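Local coordinates for glyoxalase family protein (Bacillus cereus, PDB 1SS4) that is of unknown function but belongs to the glyoxalase (vicinal oxygen chelate) superfamily, may act as a methylmalonyl-CoA epimerase, and carries bound glutathione, at residues G122-Y127 and R132-R137; A89-N92 and Y96-V99; E20-A25 and E37-V42; F29-L34 and V110-K115; I60-T65 and R71-R76. All blocks are in the same frame, centred on the assembly; numbering follows the deposited sequence.

The five contacts illustrate how chemistry follows position in a fold of two four-stranded mixed sheets. Interactions 1 and 5 are antiparallel hairpins, one in each sheet, held by backbone hydrogen bonds, with one apolar face of interaction 5 covered by helix 22-32. Interactions 3 and 4 share that helix: its start meets edge strand 35-42 through a surface salt bridge, whereas its end meets helix 106-115 through an apolar contact bordered by charged groups. Interaction 2, small and buried, is van der Waals contact alone, a leucine methyl resting on a loop backbone, and touches interaction 1 through Tyr135 and Arg137. Backbone bonding between neighbouring strands links interactions 3 and 5; Phe29 and Leu34 link 4 and 5.

Interaction 1: residues G122-Y127 and R132-R137; sequences GEVVQY and RLCYIR. With GSH (glutathione), chain H; FMT (formic acid), chain F.
Val125 and Leu133 form a hydrogen-bonded antiparallel pair, Val125 N donating to Leu133 O (2.8 Å) and Leu133 N to Val125 O (2.7 Å). Strand segments 125-127 and 132-137 make an angle of 133°, and near Gly122 the backbones part to admit a water accepting from Gly122 N (2.9 Å) and Tyr135 N.

Arg132 has the largest area buried by the opposing segment. Its chain bends at chi3 (68°), bringing NH2 within 3.4 Å of Val124 CG1, while the same nitrogen holds a salt bridge to Asp107. In the guanidinium plane, a second water accepts from Arg132 NE (2.8 Å) and donates to Val124 O (3.2 Å). The aliphatic part of Arg132 lies against Gln126 CG. Leu133 and Val125 share the other face of the sheet. Tyr127 carries its OH to 2.8 Å from O31 of glutathione, and its ring meets Trp46 of the second subunit. At the far end Arg137 NE donates to O1 of a formate (2.8 Å), probably from the crystallisation liquor, and NH2 to its O2. The whole is a beta hairpin in one of the mixed four-stranded sheets expected of the vicinal oxygen chelate fold.

Interaction 2: residues A89-N92 and Y96-V99; sequences APVN and YLRV
Leu97 and Val91 account for nearly all of the surface hidden here, and the contact between them is entirely one of van der Waals packing. The CD1 methyl of Leu97 does the touching. It lies 3.4 Å from Val91 O and 3.9 Å from Val91 CA, so that a single methyl group rests on the backbone of the loop residue. Leu97 reaches this place because its CG is anti to the backbone N (chi1 180°), which extends the side chain toward segment 89-92. The branch of Val91 that faces it is CG1, 4.2 Å from Leu97 CD1, and the two side chains approach at a slant.

The backbones stay well apart, with Val91 CA and Leu97 CA separated by 6.8 Å; the Leu97 side chain spans most of the interval, with Val91 CG1 adding a looser contact. The loop segment 89-92 thereby lies against the beginning of strand 95-103, near Tyr135 of strand 131-137, which packs on both Val91 and Leu97. Leu97 also touches Leu143 of strand 143-149 and Ser16 of the second subunit; Tyr96, Arg98 and Val99 pair antiparallel with a strand of that subunit, so the sheet runs on across the interface.

Interaction 3: residues E20-A25 and E37-V42; sequences ESLDNA and EGRANV
Leu22 overlaps the guanidinium of Arg39, its CG standing over one face of that flat group while CD2 lies 3.9 Å from Arg39 NE. The two side chains come from opposite directions, and the arginine is stretched to its full length to meet its partner: CG is anti to the backbone N (chi1 177°), and the chain stays extended as far as NE. This carries the charged end across the gap from strand 35-42 to the first turn of helix 22-32.

There, Asp23 completes the contact from the edge of the group. Both end nitrogens of Arg39 grip one oxygen, with NH2 at 2.6 Å and NH1 at 2.8 Å from Asp23 OD1, in a salt bridge lying in the guanidinium plane. The carboxylate does not share that plane; the two are 67° apart. From the side of the aspartate, NH1 arrives nearly along the C-O axis, whereas NH2 comes from above the carboxylate plane. The grip is end-on, and both bonds converge on OD1 alone instead of being divided between the two carboxylate oxygens. The same helix start is capped by Ser21, whose OG accepts from Asn24 N at 3.0 Å; an aspartate in this first turn would also be favoured by the helix dipole.

A second acidic partner, Glu59 of strand 57-64, binds Arg39 NE. The contact joins the start of helix 22-32 to strand 35-42, the outermost strand of the sheet that the helix covers, with strand 57-64 as its inner neighbour, while Leu22 also packs on Leu74 of strand 71-79, further into the sheet.

Interaction 4: residues F29-L34 and V110-K115; sequences FEEIGL and VSRLTK
Ile32 and Leu113 form the close-packed part of this helix-helix contact: Ile32 CD1 and Leu113 CD1 meet at 3.5 Å, with the side chains crossing at about a right angle. Both residues are buried. Leu113 uses its other branch as well, CD2 lying 4.0 Å from Glu31 CB, so the two methyls of one leucine engage two successive residues of the opposing helix. Around this patch, Phe101 of strand 95-103 and Leu9 of the second subunit also pack on Ile32.

On the looser, more solvent-accessible side, Glu31 and Arg112 face each other with their charged groups turned almost perpendicular. The ion pair between Glu31 OE1 and Arg112 NH1 is long, at 4.0 Å, and its exact geometry is doubtful. Arg112 NH1 also lies near Glu31 O, at the edge of the guanidinium, but the angle is too poor for a hydrogen bond. The firmer ionic partner of Arg112 is Glu108, which binds NH2.

Just beyond, helix 22-32 ends in a Schellman motif, with Gly33 at positive phi as its C-prime residue and Leu34 N bonded to Phe29 O at 3.0 Å. A positively charged arginine beside this carbonyl-rich helix end would be electrostatically favourable. The chemistry therefore implies a buried apolar touch at Ile32 and Leu113 beside a charged flank of Glu31 and Arg112 that covers much of the surface, where the uncertain direct ion pair could at most add a diffuse attraction.

Interaction 5: residues I60-T65 and R71-R76; sequences IAMMVT and RIELSR
Met63 and Leu74 make the apolar centre, selenomethionine Met63 laying its CG 3.8 Å from Leu74 CD1 as the two chains slant past each other. CG of Met63 lies beside the backbone N (chi1 -49°), and the chain then bends twice, leading the selenium away from the partner strand. On the same face Met63 CB approaches Ile72 CB at 4.2 Å, and Ala61 CB sits beside Leu74 CB.

Between the two faces runs a regular antiparallel pairing, the strand segments 162° apart. Ala61 and Leu74 exchange two hydrogen bonds, as do Met63 and Ile72; Leu74 N meets Ala61 O at 2.8 Å in an almost straight line (177°).

The opposite face grows more polar. Selenomethionine Met62 curls over Glu73, its selenium 3.8 Å from Glu73 CB and its CE methyl 3.2 Å from Glu73 OE1, while Ile60 CG2 touches the aliphatic CG of the same glutamate at 3.8 Å. Glu73 OE1 also has a long, weak ion pair with Arg98 of the second subunit. Farther along, Val64 and Arg71 lie side by side pointing the same way, and Val64 CG2 stands 3.7 Å above the centre of the Arg71 guanidinium plane. The charge of Arg71 is met by Glu37 of strand 35-42, which binds NE.

This hairpin occupies the middle of its sheet, with strand 35-42 beyond 57-64 and strand 9-18 beyond 71-79. Helix 22-32 covers the Ala61, Met63, Ile72 and Leu74 face through Leu22, Ile26 and Phe29, whereas Asn14 of strand 9-18 touches Met62, Arg71 and Glu73 on the other.

Interaction 1: residues G122-Y127 and R132-R137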
# COMPACT_ATOMS: atom_id res chain seq x y z
N GLY A 122 16.79 7.07 -7.92
CA GLY A 122 17.53 6.90 -9.16
C GLY A 122 17.45 8.19 -9.93
O GLY A 122 17.80 9.24 -9.42
N GLU A 123 16.97 8.13 -11.17
CA GLU A 123 16.84 9.32 -11.98
C GLU A 123 15.38 9.51 -12.34
O GLU A 123 14.58 8.58 -12.21
CB GLU A 123 17.64 9.16 -13.28
CG GLU A 123 19.09 8.78 -13.08
CD GLU A 123 19.78 8.32 -14.36
OE1 GLU A 123 20.90 7.79 -14.26
OE2 GLU A 123 19.21 8.49 -15.46
N VAL A 124 15.03 10.73 -12.75
CA VAL A 124 13.68 11.00 -13.21
C VAL A 124 13.78 10.52 -14.65
O VAL A 124 14.43 11.15 -15.48
CB VAL A 124 13.34 12.50 -13.15
CG1 VAL A 124 11.94 12.73 -13.71
CG2 VAL A 124 13.45 13.01 -11.71
N VAL A 125 13.15 9.40 -14.94
CA VAL A 125 13.22 8.80 -16.26
C VAL A 125 11.98 9.00 -17.11
O VAL A 125 10.86 9.06 -16.60
CB VAL A 125 13.48 7.28 -16.13
CG1 VAL A 125 13.78 6.67 -17.48
CG2 VAL A 125 14.61 7.04 -15.15
N GLN A 126 12.19 9.09 -18.42
CA GLN A 126 11.09 9.25 -19.35
C GLN A 126 10.81 7.92 -20.02
O GLN A 126 11.67 7.34 -20.66
CB GLN A 126 11.40 10.29 -20.41
CG GLN A 126 10.21 10.57 -21.32
CD GLN A 126 10.44 11.74 -22.23
OE1 GLN A 126 10.86 12.81 -21.80
NE2 GLN A 126 10.15 11.55 -23.51
N TYR A 127 9.58 7.44 -19.88
CA TYR A 127 9.18 6.18 -20.47
C TYR A 127 8.49 6.45 -21.81
O TYR A 127 7.31 6.82 -21.85
CB TYR A 127 8.22 5.44 -19.55
CG TYR A 127 7.75 4.12 -20.09
CD1 TYR A 127 8.58 2.99 -20.03
CD2 TYR A 127 6.51 3.99 -20.69
CE1 TYR A 127 8.16 1.77 -20.56
CE2 TYR A 127 6.09 2.78 -21.23
CZ TYR A 127 6.92 1.68 -21.15
OH TYR A 127 6.52 0.49 -21.70
N ARG A 132 7.00 10.16 -17.27
CA ARG A 132 8.27 10.58 -16.73
C ARG A 132 8.03 10.15 -15.29
O ARG A 132 6.97 10.43 -14.73
CB ARG A 132 8.47 12.10 -16.83
CG ARG A 132 8.97 12.58 -18.20
CD ARG A 132 9.39 14.05 -18.15
NE ARG A 132 10.59 14.25 -17.33
CZ ARG A 132 10.80 15.31 -16.56
NH1 ARG A 132 9.89 16.28 -16.50
NH2 ARG A 132 11.90 15.39 -15.82
N LEU A 133 8.98 9.44 -14.70
CA LEU A 133 8.79 8.98 -13.33
C LEU A 133 10.08 8.74 -12.56
O LEU A 133 11.16 8.66 -13.14
CB LEU A 133 7.96 7.69 -13.32
CG LEU A 133 8.70 6.43 -13.76
CD1 LEU A 133 7.89 5.20 -13.38
CD2 LEU A 133 8.97 6.47 -15.27
N CYS A 134 9.93 8.62 -11.24
CA CYS A 134 11.06 8.39 -10.36
C CYS A 134 10.59 7.77 -9.05
O CYS A 134 9.38 7.69 -8.78
CB CYS A 134 11.78 9.70 -10.04
SG CYS A 134 10.79 10.85 -9.07
N TYR A 135 11.55 7.32 -8.26
CA TYR A 135 11.31 6.76 -6.93
C TYR A 135 11.98 7.74 -5.99
O TYR A 135 13.08 8.22 -6.25
CB TYR A 135 11.96 5.39 -6.76
CG TYR A 135 11.15 4.20 -7.22
CD1 TYR A 135 11.55 2.90 -6.89
CD2 TYR A 135 10.00 4.37 -7.98
CE1 TYR A 135 10.83 1.80 -7.32
CE2 TYR A 135 9.28 3.28 -8.43
CZ TYR A 135 9.70 1.99 -8.09
OH TYR A 135 9.00 0.92 -8.56
N ILE A 136 11.32 8.02 -4.88
CA ILE A 136 11.83 8.94 -3.90
C ILE A 136 11.70 8.31 -2.53
O ILE A 136 10.72 7.62 -2.27
CB ILE A 136 10.98 10.24 -3.88
CG1 ILE A 136 11.14 10.97 -5.20
CG2 ILE A 136 11.37 11.11 -2.69
CD1 ILE A 136 12.51 11.53 -5.41
N ARG A 137 12.70 8.54 -1.68
CA ARG A 137 12.67 8.09 -0.30
C ARG A 137 12.15 9.35 0.41
O ARG A 137 12.85 10.38 0.48
CB ARG A 137 14.07 7.75 0.21
CG ARG A 137 14.68 6.49 -0.39
CD ARG A 137 14.57 5.33 0.57
NE ARG A 137 14.91 4.05 -0.04
CZ ARG A 137 14.29 2.91 0.27
NH1 ARG A 137 13.31 2.95 1.16
NH2 ARG A 137 14.64 1.76 -0.30
N1 GSH H . 1.51 -10.83 -21.09
CA1 GSH H . 2.98 -10.98 -21.23
C1 GSH H . 3.60 -11.42 -19.86
O11 GSH H . 4.60 -10.86 -19.36
O12 GSH H . 3.04 -12.39 -19.29
CB1 GSH H . 3.51 -9.61 -21.78
CG1 GSH H . 5.05 -9.44 -22.07
CD1 GSH H . 5.53 -8.06 -22.55
OE1 GSH H . 6.76 -7.80 -22.59
N2 GSH H . 4.56 -7.17 -22.90
CA2 GSH H . 4.90 -5.78 -23.36
C2 GSH H . 5.47 -4.91 -22.16
O2 GSH H . 5.17 -5.26 -21.01
CB2 GSH H . 3.60 -5.12 -23.90
SG2 GSH H . 2.31 -4.78 -22.62
N3 GSH H . 6.25 -3.83 -22.50
CA3 GSH H . 6.82 -2.96 -21.41
C3 GSH H . 5.77 -2.11 -20.67
O31 GSH H . 4.76 -1.64 -21.27
O32 GSH H . 5.98 -1.92 -19.46
C FMT F . 17.66 2.98 -2.01
O1 FMT F . 17.32 4.06 -1.41
O2 FMT F . 16.68 2.44 -2.62
O HOH W 1 14.27 7.62 -9.35
O HOH W 2 12.73 12.55 -17.81

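Interaction 2: residues A89-N92 and Y96-V99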
# COMPACT_ATOMS: atom_id res chain seq x y z
N ALA A 89 13.51 -0.67 3.50
CA ALA A 89 13.80 -1.96 2.86
C ALA A 89 14.30 -1.71 1.45
O ALA A 89 13.95 -0.71 0.82
CB ALA A 89 12.53 -2.83 2.82
N PRO A 90 15.16 -2.60 0.94
CA PRO A 90 15.63 -2.38 -0.43
C PRO A 90 14.48 -2.51 -1.43
O PRO A 90 13.44 -3.12 -1.13
CB PRO A 90 16.71 -3.44 -0.63
CG PRO A 90 16.47 -4.45 0.45
CD PRO A 90 15.92 -3.67 1.61
N VAL A 91 14.65 -1.94 -2.62
CA VAL A 91 13.61 -2.03 -3.63
C VAL A 91 13.39 -3.51 -3.96
O VAL A 91 12.25 -3.96 -4.09
CB VAL A 91 14.01 -1.27 -4.91
CG1 VAL A 91 12.98 -1.51 -6.00
CG2 VAL A 91 14.15 0.23 -4.61
N ASN A 92 14.48 -4.27 -4.08
CA ASN A 92 14.35 -5.69 -4.41
C ASN A 92 14.19 -6.55 -3.14
O ASN A 92 15.09 -7.30 -2.73
CB ASN A 92 15.55 -6.17 -5.28
CG ASN A 92 16.92 -5.91 -4.63
OD1 ASN A 92 17.14 -4.88 -3.98
ND2 ASN A 92 17.85 -6.84 -4.83
N TYR A 96 5.20 -5.30 0.60
CA TYR A 96 4.74 -3.99 0.12
C TYR A 96 5.95 -3.17 -0.29
O TYR A 96 6.94 -3.10 0.45
CB TYR A 96 3.95 -3.26 1.21
CG TYR A 96 2.57 -3.84 1.40
CD1 TYR A 96 1.57 -3.62 0.45
CD2 TYR A 96 2.27 -4.62 2.52
CE1 TYR A 96 0.32 -4.14 0.60
CE2 TYR A 96 1.00 -5.15 2.69
CZ TYR A 96 0.03 -4.91 1.72
OH TYR A 96 -1.24 -5.39 1.85
N LEU A 97 5.87 -2.54 -1.46
CA LEU A 97 7.01 -1.78 -1.97
C LEU A 97 6.82 -0.27 -1.95
O LEU A 97 7.57 0.48 -1.29
CB LEU A 97 7.33 -2.22 -3.41
CG LEU A 97 8.50 -1.50 -4.08
CD1 LEU A 97 9.76 -1.76 -3.32
CD2 LEU A 97 8.66 -1.98 -5.55
N ARG A 98 5.83 0.20 -2.70
CA ARG A 98 5.62 1.63 -2.74
C ARG A 98 4.26 1.97 -3.31
O ARG A 98 3.67 1.18 -4.04
CB ARG A 98 6.69 2.27 -3.64
CG ARG A 98 6.69 1.69 -5.08
CD ARG A 98 6.07 2.68 -6.05
NE ARG A 98 5.82 2.14 -7.39
CZ ARG A 98 4.67 1.58 -7.76
NH1 ARG A 98 3.67 1.48 -6.89
NH2 ARG A 98 4.49 1.19 -9.01
N VAL A 99 3.77 3.15 -2.95
CA VAL A 99 2.55 3.66 -3.54
C VAL A 99 3.07 4.63 -4.62
O VAL A 99 4.08 5.32 -4.41
CB VAL A 99 1.64 4.40 -2.53
CG1 VAL A 99 1.18 3.41 -1.44
CG2 VAL A 99 2.35 5.55 -1.89

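Interaction 3: residues E20-A25 and E37-V42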
# COMPACT_ATOMS: atom_id res chain seq x y z
N GLU A 20 7.06 6.63 12.57
CA GLU A 20 7.71 7.05 13.81
C GLU A 20 7.09 8.36 14.31
O GLU A 20 6.80 8.51 15.49
CB GLU A 20 9.20 7.25 13.54
CG GLU A 20 10.06 7.38 14.77
CD GLU A 20 11.54 7.51 14.42
OE1 GLU A 20 12.35 7.63 15.38
OE2 GLU A 20 11.91 7.49 13.21
N SER A 21 6.89 9.31 13.40
CA SER A 21 6.31 10.62 13.73
C SER A 21 5.09 10.89 12.87
O SER A 21 5.20 11.05 11.65
CB SER A 21 7.33 11.73 13.48
OG SER A 21 6.70 13.01 13.50
N LEU A 22 3.92 10.95 13.50
CA LEU A 22 2.69 11.24 12.76
C LEU A 22 2.76 12.67 12.21
O LEU A 22 2.41 12.93 11.05
CB LEU A 22 1.47 11.05 13.68
CG LEU A 22 0.16 10.70 12.97
CD1 LEU A 22 0.35 9.44 12.12
CD2 LEU A 22 -0.94 10.48 14.01
N ASP A 23 3.22 13.61 13.04
CA ASP A 23 3.34 14.99 12.56
C ASP A 23 4.16 15.09 11.27
O ASP A 23 3.75 15.75 10.32
CB ASP A 23 3.99 15.88 13.62
CG ASP A 23 3.08 16.19 14.78
OD1 ASP A 23 1.85 16.08 14.62
OD2 ASP A 23 3.59 16.56 15.86
N ASN A 24 5.33 14.45 11.24
CA ASN A 24 6.18 14.53 10.05
C ASN A 24 5.59 13.83 8.83
O ASN A 24 5.71 14.32 7.70
CB ASN A 24 7.57 13.93 10.31
CG ASN A 24 8.40 14.76 11.26
OD1 ASN A 24 8.17 15.95 11.43
ND2 ASN A 24 9.40 14.12 11.88
N ALA A 25 4.96 12.67 9.05
CA ALA A 25 4.36 11.92 7.94
C ALA A 25 3.18 12.71 7.36
O ALA A 25 3.05 12.82 6.14
CB ALA A 25 3.92 10.54 8.42
N GLU A 37 -7.98 14.12 6.62
CA GLU A 37 -9.41 14.02 6.93
C GLU A 37 -9.64 14.03 8.42
O GLU A 37 -10.58 14.66 8.92
CB GLU A 37 -10.02 12.72 6.39
CG GLU A 37 -10.24 12.65 4.90
CD GLU A 37 -11.07 11.42 4.52
OE1 GLU A 37 -10.65 10.29 4.85
OE2 GLU A 37 -12.13 11.59 3.88
N GLY A 38 -8.78 13.34 9.14
CA GLY A 38 -8.93 13.28 10.57
C GLY A 38 -7.69 12.75 11.24
O GLY A 38 -6.78 12.21 10.60
N ARG A 39 -7.66 12.92 12.56
CA ARG A 39 -6.53 12.49 13.35
C ARG A 39 -7.06 12.18 14.73
O ARG A 39 -7.82 12.97 15.29
CB ARG A 39 -5.50 13.62 13.40
CG ARG A 39 -4.32 13.33 14.25
CD ARG A 39 -3.30 14.46 14.13
NE ARG A 39 -2.10 14.11 14.88
CZ ARG A 39 -0.95 14.75 14.76
NH1 ARG A 39 -0.83 15.78 13.93
NH2 ARG A 39 0.09 14.34 15.48
N ALA A 40 -6.66 11.04 15.29
CA ALA A 40 -7.14 10.69 16.60
C ALA A 40 -6.34 9.61 17.30
O ALA A 40 -5.63 8.83 16.66
CB ALA A 40 -8.60 10.26 16.50
N ASN A 41 -6.43 9.59 18.62
CA ASN A 41 -5.76 8.59 19.41
C ASN A 41 -6.79 7.49 19.52
O ASN A 41 -7.96 7.77 19.76
CB ASN A 41 -5.42 9.14 20.80
CG ASN A 41 -4.34 10.20 20.75
OD1 ASN A 41 -3.16 9.89 20.55
ND2 ASN A 41 -4.73 11.46 20.93
N VAL A 42 -6.38 6.25 19.33
CA VAL A 42 -7.32 5.14 19.43
C VAL A 42 -6.80 4.20 20.50
O VAL A 42 -5.73 3.62 20.35
CB VAL A 42 -7.43 4.37 18.09
CG1 VAL A 42 -8.30 3.13 18.25
CG2 VAL A 42 -8.02 5.28 17.03

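Interaction 4: residues F29-L34 and V110-K115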
# COMPACT_ATOMS: atom_id res chain seq x y z
N PHE A 29 2.91 13.92 3.34
CA PHE A 29 1.87 13.60 2.38
C PHE A 29 1.06 14.83 1.99
O PHE A 29 0.50 14.88 0.90
CB PHE A 29 1.03 12.44 2.92
CG PHE A 29 1.74 11.10 2.77
CD1 PHE A 29 1.84 10.50 1.51
CD2 PHE A 29 2.39 10.52 3.84
CE1 PHE A 29 2.59 9.33 1.33
CE2 PHE A 29 3.15 9.33 3.68
CZ PHE A 29 3.25 8.74 2.42
N GLU A 30 1.04 15.85 2.86
CA GLU A 30 0.34 17.08 2.51
C GLU A 30 1.07 17.73 1.35
O GLU A 30 0.45 18.26 0.44
CB GLU A 30 0.29 18.04 3.70
CG GLU A 30 -0.75 17.66 4.73
CD GLU A 30 -0.66 18.50 5.98
OE1 GLU A 30 0.30 19.30 6.09
OE2 GLU A 30 -1.54 18.35 6.87
N GLU A 31 2.40 17.67 1.38
CA GLU A 31 3.25 18.22 0.33
C GLU A 31 3.05 17.48 -0.99
O GLU A 31 3.14 18.07 -2.06
CB GLU A 31 4.73 18.12 0.73
CG GLU A 31 5.14 19.02 1.88
CD GLU A 31 5.26 20.48 1.47
OE1 GLU A 31 5.92 20.77 0.45
OE2 GLU A 31 4.69 21.34 2.17
N ILE A 32 2.79 16.18 -0.90
CA ILE A 32 2.54 15.37 -2.08
C ILE A 32 1.20 15.81 -2.67
O ILE A 32 0.96 15.70 -3.87
CB ILE A 32 2.42 13.86 -1.72
CG1 ILE A 32 3.78 13.32 -1.27
CG2 ILE A 32 1.85 13.09 -2.92
CD1 ILE A 32 4.75 13.05 -2.40
N GLY A 33 0.30 16.27 -1.81
CA GLY A 33 -0.99 16.71 -2.31
C GLY A 33 -2.21 16.09 -1.66
O GLY A 33 -3.33 16.39 -2.08
N LEU A 34 -2.01 15.22 -0.67
CA LEU A 34 -3.15 14.62 0.00
C LEU A 34 -3.62 15.54 1.13
O LEU A 34 -2.84 16.36 1.65
CB LEU A 34 -2.81 13.24 0.59
CG LEU A 34 -2.63 12.15 -0.47
CD1 LEU A 34 -1.16 12.06 -0.85
CD2 LEU A 34 -3.13 10.81 0.10
N VAL A 110 9.72 16.95 -7.28
CA VAL A 110 11.00 16.38 -6.87
C VAL A 110 11.84 17.48 -6.23
O VAL A 110 12.45 17.28 -5.18
CB VAL A 110 11.78 15.77 -8.07
CG1 VAL A 110 13.19 15.40 -7.63
CG2 VAL A 110 11.06 14.54 -8.59
N SER A 111 11.87 18.65 -6.86
CA SER A 111 12.64 19.74 -6.31
C SER A 111 12.16 20.06 -4.90
O SER A 111 12.96 20.07 -3.96
CB SER A 111 12.51 20.98 -7.20
OG SER A 111 13.28 22.06 -6.68
N ARG A 112 10.86 20.29 -4.74
CA ARG A 112 10.29 20.62 -3.44
C ARG A 112 10.51 19.56 -2.36
O ARG A 112 10.95 19.89 -1.26
CB ARG A 112 8.79 20.86 -3.58
CG ARG A 112 8.14 21.37 -2.31
CD ARG A 112 6.67 21.05 -2.31
NE ARG A 112 6.04 21.34 -3.59
CZ ARG A 112 4.81 20.96 -3.90
NH1 ARG A 112 4.09 20.28 -3.02
NH2 ARG A 112 4.30 21.26 -5.08
N LEU A 113 10.18 18.31 -2.66
CA LEU A 113 10.34 17.22 -1.69
C LEU A 113 11.79 17.04 -1.26
O LEU A 113 12.07 16.84 -0.07
CB LEU A 113 9.81 15.90 -2.27
CG LEU A 113 8.30 15.74 -2.50
CD1 LEU A 113 8.00 14.31 -2.95
CD2 LEU A 113 7.54 16.04 -1.22
N THR A 114 12.72 17.09 -2.20
CA THR A 114 14.12 16.92 -1.85
C THR A 114 14.57 18.13 -1.02
O THR A 114 15.45 18.01 -0.18
CB THR A 114 15.02 16.75 -3.12
OG1 THR A 114 14.75 17.79 -4.06
CG2 THR A 114 14.77 15.40 -3.78
N LYS A 115 13.95 19.28 -1.25
CA LYS A 115 14.28 20.48 -0.49
C LYS A 115 13.95 20.24 0.97
O LYS A 115 14.59 20.78 1.87
CB LYS A 115 13.46 21.68 -0.98
CG LYS A 115 14.27 22.85 -1.50
CD LYS A 115 14.56 22.71 -2.99
CE LYS A 115 14.84 24.07 -3.61
NZ LYS A 115 14.78 24.03 -5.11

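Interaction 5: residues I60-T65 and R71-R76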
# COMPACT_ATOMS: atom_id res chain seq x y z
N ILE A 60 -3.81 7.67 14.99
CA ILE A 60 -4.11 7.49 13.57
C ILE A 60 -4.44 8.79 12.85
O ILE A 60 -5.04 9.70 13.43
CB ILE A 60 -5.31 6.53 13.41
CG1 ILE A 60 -4.90 5.12 13.86
CG2 ILE A 60 -5.78 6.50 11.97
CD1 ILE A 60 -6.07 4.18 13.96
N ALA A 61 -4.04 8.87 11.59
CA ALA A 61 -4.32 10.03 10.75
C ALA A 61 -4.73 9.52 9.38
O ALA A 61 -4.04 8.70 8.79
CB ALA A 61 -3.09 10.92 10.64
N MSE A 62 -5.85 10.01 8.87
CA MSE A 62 -6.32 9.56 7.57
C MSE A 62 -6.13 10.66 6.52
O MSE A 62 -6.62 11.77 6.68
CB MSE A 62 -7.79 9.17 7.65
CG MSE A 62 -8.33 8.48 6.40
SE MSE A 62 -7.56 6.71 6.06
CE MSE A 62 -8.54 5.64 7.40
N MSE A 63 -5.39 10.32 5.46
CA MSE A 63 -5.11 11.25 4.36
C MSE A 63 -5.98 10.82 3.17
O MSE A 63 -6.11 9.63 2.89
CB MSE A 63 -3.65 11.15 3.89
CG MSE A 63 -2.58 11.19 4.97
SE MSE A 63 -2.60 12.89 5.90
CE MSE A 63 -1.93 14.06 4.52
N VAL A 64 -6.52 11.79 2.44
CA VAL A 64 -7.33 11.49 1.27
C VAL A 64 -6.83 12.27 0.06
O VAL A 64 -6.33 13.39 0.19
CB VAL A 64 -8.82 11.82 1.52
CG1 VAL A 64 -9.02 13.34 1.70
CG2 VAL A 64 -9.66 11.27 0.37
N THR A 65 -6.96 11.69 -1.13
CA THR A 65 -6.52 12.38 -2.33
C THR A 65 -7.61 13.38 -2.74
O THR A 65 -8.77 13.23 -2.35
CB THR A 65 -6.34 11.42 -3.51
OG1 THR A 65 -7.50 10.57 -3.61
CG2 THR A 65 -5.09 10.58 -3.31
N ARG A 71 -6.94 6.77 -0.23
CA ARG A 71 -6.55 7.20 1.10
C ARG A 71 -5.31 6.49 1.62
O ARG A 71 -5.05 5.33 1.29
CB ARG A 71 -7.70 6.96 2.09
CG ARG A 71 -8.90 7.88 1.90
CD ARG A 71 -10.12 7.40 2.71
NE ARG A 71 -11.14 8.43 2.73
CZ ARG A 71 -11.97 8.69 1.72
NH1 ARG A 71 -11.92 7.96 0.61
NH2 ARG A 71 -12.83 9.69 1.82
N ILE A 72 -4.57 7.22 2.45
CA ILE A 72 -3.38 6.69 3.10
C ILE A 72 -3.62 6.87 4.60
O ILE A 72 -3.85 7.97 5.09
CB ILE A 72 -2.12 7.46 2.72
CG1 ILE A 72 -1.80 7.21 1.25
CG2 ILE A 72 -0.94 7.06 3.63
CD1 ILE A 72 -0.82 8.24 0.66
N GLU A 73 -3.61 5.75 5.32
CA GLU A 73 -3.80 5.79 6.76
C GLU A 73 -2.43 5.75 7.40
O GLU A 73 -1.65 4.83 7.14
CB GLU A 73 -4.62 4.59 7.23
CG GLU A 73 -4.96 4.63 8.71
CD GLU A 73 -5.84 3.46 9.17
OE1 GLU A 73 -6.88 3.19 8.52
OE2 GLU A 73 -5.50 2.80 10.16
N LEU A 74 -2.15 6.73 8.25
CA LEU A 74 -0.88 6.80 8.95
C LEU A 74 -1.13 6.42 10.40
O LEU A 74 -2.08 6.91 11.03
CB LEU A 74 -0.31 8.23 8.83
CG LEU A 74 -0.09 8.72 7.39
CD1 LEU A 74 0.24 10.20 7.38
CD2 LEU A 74 1.05 7.92 6.72
N SER A 75 -0.31 5.50 10.91
CA SER A 75 -0.43 5.03 12.29
C SER A 75 0.89 5.16 13.05
O SER A 75 1.97 4.94 12.50
CB SER A 75 -0.84 3.55 12.33
OG SER A 75 -2.20 3.40 11.94
N ARG A 76 0.77 5.52 14.33
CA ARG A 76 1.92 5.64 15.22
C ARG A 76 1.57 4.87 16.50
O ARG A 76 0.57 5.17 17.15
CB ARG A 76 2.19 7.10 15.57
CG ARG A 76 3.37 7.27 16.52
CD ARG A 76 3.62 8.75 16.80
NE ARG A 76 2.52 9.39 17.53
CZ ARG A 76 2.36 9.32 18.85
NH1 ARG A 76 3.22 8.64 19.60
NH2 ARG A 76 1.34 9.94 19.42